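Long-range contact in nucleoprotein (Human coronavirus NL63, PDB 5EPW), which probably packages the viral RNA genome into a helical ribonucleocapsid, the chain here being its C-terminal dimerization domain: residues B[65-70]-B[110-115]. Residues are numbered along the deposited sequence; the frame is centred on the assembly and turned at random.
Sequences PQLAEL and PKFIEQ
The ring of Phe112 is met obliquely by two leucines of segment 65-70. Leu70 lies along the CB and CD2 side of the phenylalanine: its CB is 3.9 Å from Phe112 CD2, and its CD1 reaches back to Phe112 CB. Leu67 adds its CD2 methyl, 4.2 Å from Phe112 CD2. The second flat group, the amide of Gln66, rests against the aliphatic start of Lys111, with OE1 3.6 Å from Lys111 CG and close to CB as well, a van der Waals contact; NE2 of the same amide is hydrogen-bonded to Asn108 just ahead of the second helix, which fixes how the amide is turned.

Leu67 is the central wedge. With CG anti to its carbonyl carbon (chi1 -67°), it sends CD2 into the groove between Lys111, Phe112 and Gln115, 3.7 Å from Phe112 CA and equally near Gln115 CG. Leu67 and Phe112 are also the closest backbone pair, their CA atoms 5.8 Å apart. Lys111 holds CG anti to its backbone N (chi1 178°), against Gln66 and Leu67; the bend at chi2 (60°) then turns the outer chain and its ammonium aside from segment 65-70. Gln115 meets the leucine methyls chiefly through CG; its OE1 accepts a hydrogen bond from the backbone N of Asp51.

The contact thus joins helix 64-68 and the turn that follows it to helix 109-115, which are separated in sequence by helix 74-79 and the hairpin of strands 82-88 and 91-103. Leu54 of helix 52-57 packs on Leu67 and Gln115, and Met49 on Phe112. The second subunit closes the dimer side: its Phe78 touches Leu67, while Tyr96 from its strand 91-103 packs on Phe112 and hydrogen-bonds to Leu70 O.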
loop_
_atom_site.group_PDB
_atom_site.type_symbol
_atom_site.label_atom_id
_atom_site.label_comp_id
_atom_site.label_asym_id
_atom_site.label_seq_id
_atom_site.Cartn_x
_atom_site.Cartn_y
_atom_site.Cartn_z
ATOM N N PRO B 65 6.724 13.848 3.030
ATOM C CA PRO B 65 5.459 13.975 3.799
ATOM C C PRO B 65 4.247 14.363 2.906
ATOM O O PRO B 65 3.108 13.923 3.197
ATOM C CB PRO B 65 5.784 15.129 4.784
ATOM C CG PRO B 65 7.278 14.916 4.964
ATOM C CD PRO B 65 7.873 14.575 3.656
ATOM N N GLN B 66 4.440 15.189 1.888
ATOM C CA GLN B 66 3.317 15.584 0.994
ATOM C C GLN B 66 2.851 14.313 0.225
ATOM O O GLN B 66 1.643 14.123 0.075
ATOM C CB GLN B 66 3.659 16.700 0.011
ATOM C CG GLN B 66 2.514 17.144 -0.848
ATOM C CD GLN B 66 2.726 18.503 -1.393
ATOM O OE1 GLN B 66 3.823 18.784 -1.894
ATOM N NE2 GLN B 66 1.667 19.236 -1.505
ATOM N N LEU B 67 3.792 13.487 -0.168
ATOM C CA LEU B 67 3.454 12.239 -0.928
ATOM C C LEU B 67 2.679 11.341 -0.029
ATOM O O LEU B 67 1.701 10.633 -0.467
ATOM C CB LEU B 67 4.725 11.617 -1.464
ATOM C CG LEU B 67 5.390 12.459 -2.520
ATOM C CD1 LEU B 67 6.787 12.053 -2.692
ATOM C CD2 LEU B 67 4.657 12.378 -3.827
ATOM N N ALA B 68 3.075 11.218 1.241
ATOM C CA ALA B 68 2.396 10.361 2.183
ATOM C C ALA B 68 0.921 10.657 2.387
ATOM O O ALA B 68 0.122 9.811 2.865
ATOM C CB ALA B 68 3.147 10.289 3.509
ATOM N N GLU B 69 0.546 11.912 2.113
ATOM C CA GLU B 69 -0.880 12.233 2.228
ATOM C C GLU B 69 -1.775 11.390 1.285
ATOM O O GLU B 69 -3.023 11.278 1.554
ATOM C CB GLU B 69 -1.120 13.714 1.872
ATOM C CG GLU B 69 -0.478 14.649 2.920
ATOM C CD GLU B 69 -1.098 14.632 4.212
ATOM O OE1 GLU B 69 -2.248 15.060 4.299
ATOM O OE2 GLU B 69 -0.613 13.990 5.149
ATOM N N LEU B 70 -1.179 10.831 0.235
ATOM C CA LEU B 70 -1.868 10.083 -0.838
ATOM C C LEU B 70 -1.463 8.574 -0.867
ATOM O O LEU B 70 -1.681 7.899 -1.847
ATOM C CB LEU B 70 -1.722 10.683 -2.191
ATOM C CG LEU B 70 -2.375 12.060 -2.349
ATOM C CD1 LEU B 70 -2.206 12.538 -3.723
ATOM C CD2 LEU B 70 -3.840 12.133 -1.853
ATOM N N PRO B 110 -0.856 17.114 -7.528
ATOM C CA PRO B 110 0.161 17.374 -8.505
ATOM C C PRO B 110 1.583 16.873 -8.140
ATOM O O PRO B 110 2.298 16.421 -9.015
ATOM C CB PRO B 110 0.186 18.921 -8.608
ATOM C CG PRO B 110 -1.163 19.274 -8.163
ATOM C CD PRO B 110 -1.641 18.323 -7.128
ATOM N N LYS B 111 1.946 16.977 -6.855
ATOM C CA LYS B 111 3.235 16.430 -6.394
ATOM C C LYS B 111 3.316 14.901 -6.625
ATOM O O LYS B 111 4.347 14.408 -7.041
ATOM C CB LYS B 111 3.326 16.716 -4.919
ATOM C CG LYS B 111 4.611 16.176 -4.200
ATOM C CD LYS B 111 5.855 16.763 -4.783
ATOM C CE LYS B 111 7.131 16.426 -3.995
ATOM N NZ LYS B 111 8.292 17.116 -4.646
ATOM N N PHE B 112 2.197 14.246 -6.300
ATOM C CA PHE B 112 2.165 12.731 -6.533
ATOM C C PHE B 112 2.404 12.412 -8.019
ATOM O O PHE B 112 3.198 11.598 -8.402
ATOM C CB PHE B 112 0.929 12.199 -5.964
ATOM C CG PHE B 112 0.888 10.690 -5.901
ATOM C CD1 PHE B 112 0.559 9.952 -7.014
ATOM C CD2 PHE B 112 1.199 10.093 -4.729
ATOM C CE1 PHE B 112 0.521 8.556 -6.919
ATOM C CE2 PHE B 112 1.149 8.700 -4.579
ATOM C CZ PHE B 112 0.847 7.945 -5.692
ATOM N N ILE B 113 1.657 13.121 -8.915
ATOM C CA ILE B 113 1.786 12.871 -10.294
ATOM C C ILE B 113 3.169 13.109 -10.856
ATOM O O ILE B 113 3.684 12.355 -11.689
ATOM C CB ILE B 113 0.646 13.678 -11.060
ATOM C CG1 ILE B 113 -0.711 13.074 -10.785
ATOM C CG2 ILE B 113 0.938 13.555 -12.550
ATOM C CD1 ILE B 113 -1.923 13.874 -11.251
ATOM N N GLU B 114 3.872 14.164 -10.375
ATOM C CA GLU B 114 5.260 14.407 -10.698
ATOM C C GLU B 114 6.185 13.259 -10.433
ATOM O O GLU B 114 7.151 13.005 -11.130
ATOM C CB GLU B 114 5.782 15.668 -9.915
ATOM C CG GLU B 114 5.624 16.976 -10.689
ATOM C CD GLU B 114 5.738 18.221 -9.789
ATOM O OE1 GLU B 114 6.384 18.156 -8.714
ATOM O OE2 GLU B 114 5.065 19.256 -10.110
ATOM N N GLN B 115 5.872 12.487 -9.383
ATOM C CA GLN B 115 6.700 11.404 -8.986
ATOM C C GLN B 115 6.428 10.076 -9.807
ATOM O O GLN B 115 7.258 9.155 -9.663
ATOM C CB GLN B 115 6.567 11.074 -7.480
ATOM C CG GLN B 115 6.972 12.306 -6.671
ATOM C CD GLN B 115 8.439 12.564 -6.768
ATOM O OE1 GLN B 115 9.297 11.650 -6.618
ATOM N NE2 GLN B 115 8.800 13.867 -7.012
#